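Local coordinates for RabGDI protein (Plasmodium falciparum 3D7, PDB 3P1W) that probably acts as a Rab GDP-dissociation inhibitor, binding Rab GTPases in their GDP state during vesicle transport, at residues N66-N69 and K74-I77; A60-N63 and N69-K72; N364-S367 and G371-L374. All coordinates share one frame; numbering follows the deposited sequence.

Contact 1. Residues N66-N69 and K74-I77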
ATOM      1  N   ASN A  66     -19.709 -11.014   5.833  1.00 30.54           N
ATOM      2  CA  ASN A  66     -18.429 -11.424   6.337  1.00 30.38           C
ATOM      3  C   ASN A  66     -17.779 -10.336   7.175  1.00 27.96           C
ATOM      4  O   ASN A  66     -17.135 -10.654   8.146  1.00 27.68           O
ATOM      5  CB  ASN A  66     -17.557 -11.982   5.218  1.00 31.19           C
ATOM      6  CG  ASN A  66     -18.054 -13.343   4.746  1.00 34.50           C
ATOM      7  OD1 ASN A  66     -18.333 -14.243   5.556  1.00 39.87           O
ATOM      8  ND2 ASN A  66     -18.202 -13.494   3.449  1.00 36.48           N
ATOM      9  N   LEU A  67     -18.037  -9.063   6.860  1.00 27.05           N
ATOM     10  CA  LEU A  67     -17.518  -7.959   7.662  1.00 25.77           C
ATOM     11  C   LEU A  67     -18.099  -8.081   9.065  1.00 25.12           C
ATOM     12  O   LEU A  67     -17.376  -8.035  10.067  1.00 22.33           O
ATOM     13  CB  LEU A  67     -17.897  -6.626   7.017  1.00 25.75           C
ATOM     14  CG  LEU A  67     -17.372  -5.340   7.598  1.00 26.97           C
ATOM     15  CD1 LEU A  67     -15.838  -5.284   7.434  1.00 22.88           C
ATOM     16  CD2 LEU A  67     -18.066  -4.146   6.930  1.00 29.18           C
ATOM     17  N   TYR A  68     -19.417  -8.300   9.125  1.00 25.07           N
ATOM     18  CA  TYR A  68     -20.104  -8.398  10.401  1.00 25.84           C
ATOM     19  C   TYR A  68     -19.742  -9.676  11.144  1.00 26.05           C
ATOM     20  O   TYR A  68     -19.547  -9.647  12.355  1.00 25.72           O
ATOM     21  CB  TYR A  68     -21.644  -8.227  10.224  1.00 26.53           C
ATOM     22  CG  TYR A  68     -22.083  -6.781  10.368  1.00 25.98           C
ATOM     23  CD1 TYR A  68     -21.875  -5.855   9.341  1.00 26.44           C
ATOM     24  CD2 TYR A  68     -22.660  -6.326  11.545  1.00 24.24           C
ATOM     25  CE1 TYR A  68     -22.219  -4.507   9.489  1.00 24.81           C
ATOM     26  CE2 TYR A  68     -23.021  -4.992  11.693  1.00 25.45           C
ATOM     27  CZ  TYR A  68     -22.795  -4.091  10.666  1.00 24.51           C
ATOM     28  OH  TYR A  68     -23.155  -2.780  10.815  1.00 26.88           O
ATOM     29  N   ASN A  69     -19.635 -10.798  10.437  1.00 26.68           N
ATOM     30  CA  ASN A  69     -19.255 -12.052  11.093  1.00 27.42           C
ATOM     31  C   ASN A  69     -17.881 -11.937  11.721  1.00 26.70           C
ATOM     32  O   ASN A  69     -17.623 -12.522  12.790  1.00 26.61           O
ATOM     33  CB  ASN A  69     -19.281 -13.244  10.115  1.00 28.46           C
ATOM     34  CG  ASN A  69     -20.698 -13.769   9.850  1.00 33.30           C
ATOM     35  OD1 ASN A  69     -21.671 -13.336  10.473  1.00 36.96           O
ATOM     36  ND2 ASN A  69     -20.813 -14.703   8.905  1.00 35.14           N
ATOM     37  N   LYS A  74     -21.978 -10.729  17.029  1.00 29.13           N
ATOM     38  CA  LYS A  74     -23.193 -10.785  17.864  1.00 30.83           C
ATOM     39  C   LYS A  74     -24.339  -9.937  17.324  1.00 31.90           C
ATOM     40  O   LYS A  74     -25.458 -10.015  17.842  1.00 32.84           O
ATOM     41  CB  LYS A  74     -22.866 -10.341  19.285  1.00 31.00           C
ATOM     42  CG  LYS A  74     -22.014 -11.342  20.067  1.00 31.70           C
ATOM     43  CD  LYS A  74     -22.760 -12.614  20.394  1.00 32.96           C
ATOM     44  CE  LYS A  74     -23.676 -12.466  21.597  1.00 33.62           C
ATOM     45  NZ  LYS A  74     -24.707 -13.527  21.567  1.00 32.47           N
ATOM     46  N   GLU A  75     -24.068  -9.158  16.273  1.00 31.05           N
ATOM     47  CA  GLU A  75     -24.987  -8.139  15.767  1.00 32.31           C
ATOM     48  C   GLU A  75     -25.683  -8.522  14.465  1.00 32.71           C
ATOM     49  O   GLU A  75     -25.095  -9.194  13.609  1.00 33.04           O
ATOM     50  CB  GLU A  75     -24.214  -6.836  15.510  1.00 31.65           C
ATOM     51  CG  GLU A  75     -23.743  -6.146  16.779  1.00 34.35           C
ATOM     52  CD  GLU A  75     -23.148  -4.773  16.536  1.00 37.19           C
ATOM     53  OE1 GLU A  75     -23.668  -3.997  15.708  1.00 39.73           O
ATOM     54  OE2 GLU A  75     -22.147  -4.474  17.196  1.00 39.23           O
ATOM     55  N   ASN A  76     -26.917  -8.060  14.315  1.00 33.39           N
ATOM     56  CA  ASN A  76     -27.631  -8.124  13.051  1.00 34.12           C
ATOM     57  C   ASN A  76     -27.026  -7.084  12.128  1.00 33.05           C
ATOM     58  O   ASN A  76     -26.590  -6.021  12.577  1.00 32.15           O
ATOM     59  CB  ASN A  76     -29.119  -7.785  13.218  1.00 36.08           C
ATOM     60  CG  ASN A  76     -29.902  -8.843  13.977  1.00 36.67           C
ATOM     61  OD1 ASN A  76     -29.583 -10.030  13.933  1.00 36.31           O
ATOM     62  ND2 ASN A  76     -30.945  -8.402  14.691  1.00 38.30           N
ATOM     63  N   ILE A  77     -27.023  -7.365  10.835  1.00 33.38           N
ATOM     64  CA  ILE A  77     -26.569  -6.371   9.860  1.00 33.09           C
ATOM     65  C   ILE A  77     -27.705  -5.379   9.656  1.00 34.86           C
ATOM     66  O   ILE A  77     -28.831  -5.797   9.383  1.00 35.81           O
ATOM     67  CB  ILE A  77     -26.218  -7.039   8.515  1.00 33.03           C
ATOM     68  CG1 ILE A  77     -25.083  -8.047   8.700  1.00 33.14           C
ATOM     69  CG2 ILE A  77     -25.822  -5.991   7.474  1.00 32.15           C
ATOM     70  CD1 ILE A  77     -25.048  -9.132   7.639  1.00 33.48           C
TER
HETATM   71  O   HOH W   1     -24.273  -2.234  13.127  1.00 35.70           O
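Tyr68 and Ile77 stand at the point where the two backbones come nearest, CA to CA 6.8 Å. The first belongs to helix 64-71; the second ends an irregular run, 74-77, whose last three residues are extended and carry the chain back alongside the helix it has just left. Nearly everything that touches is the Tyr68 ring. Ile77 lies over one face of it: CG1, set beside its own backbone N (chi1 -61°), comes within 3.7 Å of Tyr68 CG. This is a CH-pi contact, off-centre because CG1 sits nearer the CB end of the ring, 30° from the normal. Ile77 CA covers the same ring further out, toward the rim. Asn76 reaches the ring with its backbone: its O approaches Tyr68 CE2 obliquely at 3.8 Å, while its CB is directed away from the helix. Glu75 comes to the edge instead, with OE1 near the ring plane, 4.2 Å from CE2, and its carboxylate turned 79° from the ring. A water in the plane of the ring joins the two polar ends: it lies 2.6 Å from Tyr68 OH and donates to Glu75 OE1 over 3.2 Å. Ring face and phenol oxygen are therefore both engaged by the returning chain, the face by carbon, the hydroxyl through solvent. Around this pair, Pro78 and Tyr81 also pack on Tyr68, and Ile77 rests back on Leu64 and Thr65 of the helix's first turn. Beyond the ring lies strand 405-418, which meets Tyr68 through Glu407 and the neighbouring Leu67 through Phe409.

Contact 2. Residues A60-N63 and N69-K72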
ATOM      1  N   ALA A  60      -7.720  -9.851   2.394  1.00 22.32           N
ATOM      2  CA  ALA A  60      -9.042 -10.303   1.911  1.00 23.15           C
ATOM      3  C   ALA A  60     -10.037  -9.166   1.734  1.00 23.41           C
ATOM      4  O   ALA A  60      -9.959  -8.147   2.420  1.00 20.84           O
ATOM      5  CB  ALA A  60      -9.638 -11.321   2.860  1.00 23.76           C
ATOM      6  N   SER A  61     -10.984  -9.393   0.822  1.00 23.28           N
ATOM      7  CA  SER A  61     -12.101  -8.507   0.571  1.00 25.22           C
ATOM      8  C   SER A  61     -13.378  -9.104   1.189  1.00 25.22           C
ATOM      9  O   SER A  61     -13.689 -10.260   0.922  1.00 25.33           O
ATOM     10  CB  SER A  61     -12.278  -8.404  -0.945  1.00 26.46           C
ATOM     11  OG  SER A  61     -13.338  -7.543  -1.276  1.00 32.34           O
ATOM     12  N   LEU A  62     -14.103  -8.340   1.999  1.00 24.21           N
ATOM     13  CA  LEU A  62     -15.304  -8.846   2.708  1.00 25.24           C
ATOM     14  C   LEU A  62     -16.603  -8.175   2.240  1.00 25.89           C
ATOM     15  O   LEU A  62     -16.661  -6.960   2.031  1.00 24.81           O
ATOM     16  CB  LEU A  62     -15.152  -8.642   4.216  1.00 25.17           C
ATOM     17  CG  LEU A  62     -14.095  -9.448   5.009  1.00 27.60           C
ATOM     18  CD1 LEU A  62     -12.738  -9.313   4.394  1.00 31.60           C
ATOM     19  CD2 LEU A  62     -14.034  -8.956   6.478  1.00 26.70           C
ATOM     20  N   ASN A  63     -17.657  -8.968   2.088  1.00 26.47           N
ATOM     21  CA  ASN A  63     -18.991  -8.406   1.912  1.00 27.70           C
ATOM     22  C   ASN A  63     -19.585  -8.042   3.269  1.00 27.64           C
ATOM     23  O   ASN A  63     -18.896  -8.111   4.279  1.00 26.50           O
ATOM     24  CB  ASN A  63     -19.894  -9.355   1.108  1.00 29.25           C
ATOM     25  CG  ASN A  63     -20.157 -10.691   1.794  1.00 29.90           C
ATOM     26  OD1 ASN A  63     -19.887 -10.885   2.980  1.00 27.61           O
ATOM     27  ND2 ASN A  63     -20.708 -11.631   1.021  1.00 31.45           N
ATOM     28  N   ASN A  69     -19.635 -10.798  10.437  1.00 26.68           N
ATOM     29  CA  ASN A  69     -19.255 -12.052  11.093  1.00 27.42           C
ATOM     30  C   ASN A  69     -17.881 -11.937  11.721  1.00 26.70           C
ATOM     31  O   ASN A  69     -17.623 -12.522  12.790  1.00 26.61           O
ATOM     32  CB  ASN A  69     -19.281 -13.244  10.115  1.00 28.46           C
ATOM     33  CG  ASN A  69     -20.698 -13.769   9.850  1.00 33.30           C
ATOM     34  OD1 ASN A  69     -21.671 -13.336  10.473  1.00 36.96           O
ATOM     35  ND2 ASN A  69     -20.813 -14.703   8.905  1.00 35.14           N
ATOM     36  N   THR A  70     -17.001 -11.203  11.037  1.00 24.42           N
ATOM     37  CA  THR A  70     -15.602 -11.077  11.440  1.00 24.07           C
ATOM     38  C   THR A  70     -15.412 -10.135  12.611  1.00 22.73           C
ATOM     39  O   THR A  70     -14.704 -10.464  13.539  1.00 22.51           O
ATOM     40  CB  THR A  70     -14.714 -10.618  10.242  1.00 23.34           C
ATOM     41  OG1 THR A  70     -14.765 -11.622   9.214  1.00 24.83           O
ATOM     42  CG2 THR A  70     -13.267 -10.368  10.684  1.00 24.59           C
ATOM     43  N   PHE A  71     -16.065  -8.982  12.569  1.00 21.96           N
ATOM     44  CA  PHE A  71     -15.858  -7.928  13.547  1.00 22.22           C
ATOM     45  C   PHE A  71     -16.998  -7.747  14.552  1.00 23.04           C
ATOM     46  O   PHE A  71     -16.761  -7.254  15.640  1.00 22.48           O
ATOM     47  CB  PHE A  71     -15.730  -6.606  12.818  1.00 21.59           C
ATOM     48  CG  PHE A  71     -14.433  -6.445  12.030  1.00 21.38           C
ATOM     49  CD1 PHE A  71     -13.292  -5.955  12.651  1.00 23.79           C
ATOM     50  CD2 PHE A  71     -14.378  -6.758  10.693  1.00 23.02           C
ATOM     51  CE1 PHE A  71     -12.092  -5.775  11.904  1.00 24.37           C
ATOM     52  CE2 PHE A  71     -13.215  -6.585   9.955  1.00 24.83           C
ATOM     53  CZ  PHE A  71     -12.074  -6.101  10.561  1.00 24.36           C
ATOM     54  N   LYS A  72     -18.227  -8.072  14.145  1.00 23.82           N
ATOM     55  CA  LYS A  72     -19.420  -7.832  14.985  1.00 24.94           C
ATOM     56  C   LYS A  72     -20.356  -9.047  14.934  1.00 26.24           C
ATOM     57  O   LYS A  72     -21.513  -8.945  14.553  1.00 27.31           O
ATOM     58  CB  LYS A  72     -20.164  -6.566  14.545  1.00 24.49           C
ATOM     59  CG  LYS A  72     -19.382  -5.264  14.602  1.00 25.01           C
ATOM     60  CD  LYS A  72     -20.193  -4.106  14.077  1.00 24.95           C
ATOM     61  CE  LYS A  72     -19.425  -2.775  14.049  1.00 26.12           C
ATOM     62  NZ  LYS A  72     -18.878  -2.421  15.400  1.00 26.12           N
TER
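Leu62 reaches across to the last turn of helix 64-71 with a single methyl, CD2, which makes the close approaches to both Thr70 and Phe71. The backbones stay well apart, 9.0 Å between the CA atoms of Leu62 and Thr70, and only 77 Å² is buried in all. The closer half is the leucine's encounter with Thr70: CD2 lies 3.9 Å from Thr70 OG1 and 4.2 Å from Thr70 CB, the two side chains crossing at about a right angle. The hydroxyl can afford an apolar neighbour because its polar partner is within the helix: with OG1 beside its own backbone N (chi1 -63°), it is hydrogen-bonded to Asn66 O, one turn earlier. Phe71 meets the same methyl more loosely. Its CE2 is 4.3 Å from Leu62 CD2, and the methyl arrives at the ring's edge, near its plane, leaving both faces of the phenyl out of this contact. The layout is a strand running straight into a helix: Asn63, next after Leu62, is the N-cap residue, its OD1 accepting from Asn66 N, and five helical residues later the chain has come round to face the strand it left. Strand 61-62 pairs antiparallel with strand 89-90, with backbone hydrogen bonds between Ala60 and Leu91 and between Leu62 and Val89. Leu91 also packs on the Leu62 side chain, which is buried. On the helix, Thr70 is exposed and Phe71 partly so, making this the solvent side. Just beyond the helix, Lys72 turns to strand 405-418, where NZ bonds to Lys408 O and makes a cation-pi contact with Phe409.

Contact 3. Residues N364-S367 and G371-L374; sequences NLVS and GVTL
Ser367 and Val372 share the one hydrogen bond of this contact, from Val372 N to Ser367 O: nearly straight at 168°, but long at 3.3 Å and therefore weak. Gly371 N is also near that oxygen but badly angled for bonding; Gly371 itself has positive phi, a conformation that suits glycine, in the loop that brings the chain back to the strand end. Apolar contact comes from the valines. Val366 CG2 and Val372 CG2 meet at 3.6 Å, their side chains crossing at about a right angle. The same Val372 methyl, placed between its backbone N and carbonyl carbon, presses to 3.2 Å from Ser367 O, a tight fit. Thr373 adds a polar atom packed on backbone: with chi1 71°, its OG1 rides 3.3 Å from Ser367 C. That hydroxyl bonds to Lys377 O, further along the loop, whereas Ser367 OG bonds to Asn344 O and, weakly, to Gln369 N in the intervening turn. The loop is the connection of a beta-hairpin formed by strands 361-367 and 378-385, which pair through Val366 and Ile379. Thr373 packs on Ile379 and Ser367 on Tyr378, while strand 346-350 borders the other edge through Leu365 and Cys346. On the loop side, Asn88 bonds to Gly371 O and to the Val372 backbone, tying the connection to the chain leading into strand 89-90.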
ATOM      1  N   ASN A 364      -7.632   6.255   3.788  1.00 17.04           N
ATOM      2  CA  ASN A 364      -8.189   6.059   2.445  1.00 18.82           C
ATOM      3  C   ASN A 364      -9.696   6.099   2.488  1.00 19.77           C
ATOM      4  O   ASN A 364     -10.290   5.677   3.461  1.00 19.86           O
ATOM      5  CB  ASN A 364      -7.714   4.757   1.853  1.00 18.79           C
ATOM      6  CG  ASN A 364      -6.326   4.879   1.292  1.00 21.12           C
ATOM      7  OD1 ASN A 364      -5.808   6.001   1.126  1.00 22.06           O
ATOM      8  ND2 ASN A 364      -5.699   3.752   0.999  1.00 20.31           N
ATOM      9  N   LEU A 365     -10.306   6.631   1.435  1.00 19.03           N
ATOM     10  CA  LEU A 365     -11.745   6.743   1.360  1.00 19.55           C
ATOM     11  C   LEU A 365     -12.153   6.147   0.013  1.00 20.13           C
ATOM     12  O   LEU A 365     -11.582   6.527  -1.022  1.00 19.00           O
ATOM     13  CB  LEU A 365     -12.164   8.224   1.467  1.00 20.95           C
ATOM     14  CG  LEU A 365     -13.614   8.668   1.372  1.00 22.47           C
ATOM     15  CD1 LEU A 365     -14.191   8.558  -0.036  1.00 21.70           C
ATOM     16  CD2 LEU A 365     -14.527   7.956   2.389  1.00 23.22           C
ATOM     17  N   VAL A 366     -13.122   5.218   0.059  1.00 20.36           N
ATOM     18  CA  VAL A 366     -13.724   4.628  -1.114  1.00 21.85           C
ATOM     19  C   VAL A 366     -15.224   4.467  -0.938  1.00 23.41           C
ATOM     20  O   VAL A 366     -15.754   4.562   0.169  1.00 23.67           O
ATOM     21  CB  VAL A 366     -13.056   3.291  -1.452  1.00 21.74           C
ATOM     22  CG1 VAL A 366     -11.637   3.524  -2.030  1.00 22.58           C
ATOM     23  CG2 VAL A 366     -13.008   2.419  -0.207  1.00 21.03           C
ATOM     24  N   SER A 367     -15.923   4.266  -2.051  1.00 24.14           N
ATOM     25  CA  SER A 367     -17.377   4.335  -2.023  1.00 25.53           C
ATOM     26  C   SER A 367     -17.982   3.571  -3.191  1.00 27.67           C
ATOM     27  O   SER A 367     -17.337   2.696  -3.773  1.00 27.71           O
ATOM     28  CB  SER A 367     -17.806   5.818  -2.051  1.00 26.54           C
ATOM     29  OG  SER A 367     -17.434   6.433  -3.274  1.00 26.53           O
ATOM     30  N   GLY A 371     -17.243   0.587  -6.528  1.00 30.95           N
ATOM     31  CA  GLY A 371     -18.029  -0.627  -6.329  1.00 31.71           C
ATOM     32  C   GLY A 371     -17.785  -1.355  -5.023  1.00 31.05           C
ATOM     33  O   GLY A 371     -17.888  -2.595  -4.966  1.00 31.36           O
ATOM     34  N   VAL A 372     -17.442  -0.604  -3.973  1.00 28.82           N
ATOM     35  CA  VAL A 372     -17.077  -1.239  -2.710  1.00 27.91           C
ATOM     36  C   VAL A 372     -18.103  -1.010  -1.583  1.00 27.83           C
ATOM     37  O   VAL A 372     -18.068  -1.729  -0.586  1.00 25.90           O
ATOM     38  CB  VAL A 372     -15.637  -0.840  -2.272  1.00 27.44           C
ATOM     39  CG1 VAL A 372     -14.608  -1.392  -3.256  1.00 25.92           C
ATOM     40  CG2 VAL A 372     -15.493   0.628  -2.129  1.00 27.39           C
ATOM     41  N   THR A 373     -18.991  -0.016  -1.743  1.00 28.48           N
ATOM     42  CA  THR A 373     -20.075   0.234  -0.798  1.00 29.46           C
ATOM     43  C   THR A 373     -21.401   0.499  -1.520  1.00 31.21           C
ATOM     44  O   THR A 373     -21.433   0.802  -2.711  1.00 32.04           O
ATOM     45  CB  THR A 373     -19.781   1.469   0.112  1.00 29.52           C
ATOM     46  OG1 THR A 373     -19.878   2.678  -0.661  1.00 31.15           O
ATOM     47  CG2 THR A 373     -18.397   1.380   0.751  1.00 30.12           C
ATOM     48  N   LEU A 374     -22.492   0.411  -0.764  1.00 32.35           N
ATOM     49  CA  LEU A 374     -23.814   0.839  -1.204  1.00 33.88           C
ATOM     50  C   LEU A 374     -23.790   2.298  -1.628  1.00 34.15           C
ATOM     51  O   LEU A 374     -23.106   3.113  -1.004  1.00 32.94           O
ATOM     52  CB  LEU A 374     -24.801   0.693  -0.040  1.00 34.80           C
ATOM     53  CG  LEU A 374     -26.266   0.901  -0.358  1.00 36.81           C
ATOM     54  CD1 LEU A 374     -26.751  -0.305  -1.164  1.00 39.29           C
ATOM     55  CD2 LEU A 374     -27.073   1.072   0.923  1.00 38.74           C
TER

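In the fold
Contacts 1 and 2 are neighbours, their centres 8 Å apart. Both use helix 64-71, they share Asn69, and they touch where Leu67 CA meets Leu62 CD2 at 3.8 Å. Together they follow one short run of chain from strand 61-62, through the helix, to the loop beyond. Contact 3 comes much later in sequence, about 15 Å from contact 2 and 18 Å from contact 1 between centres. The strand-helix unit meets the large mixed sheet at two sites, through strand 405-418 beside the helix and through Asn88, which touches Ser61 and bonds the 371-374 loop. The early part of the chain is thus packed against a sheet built largely from later chain.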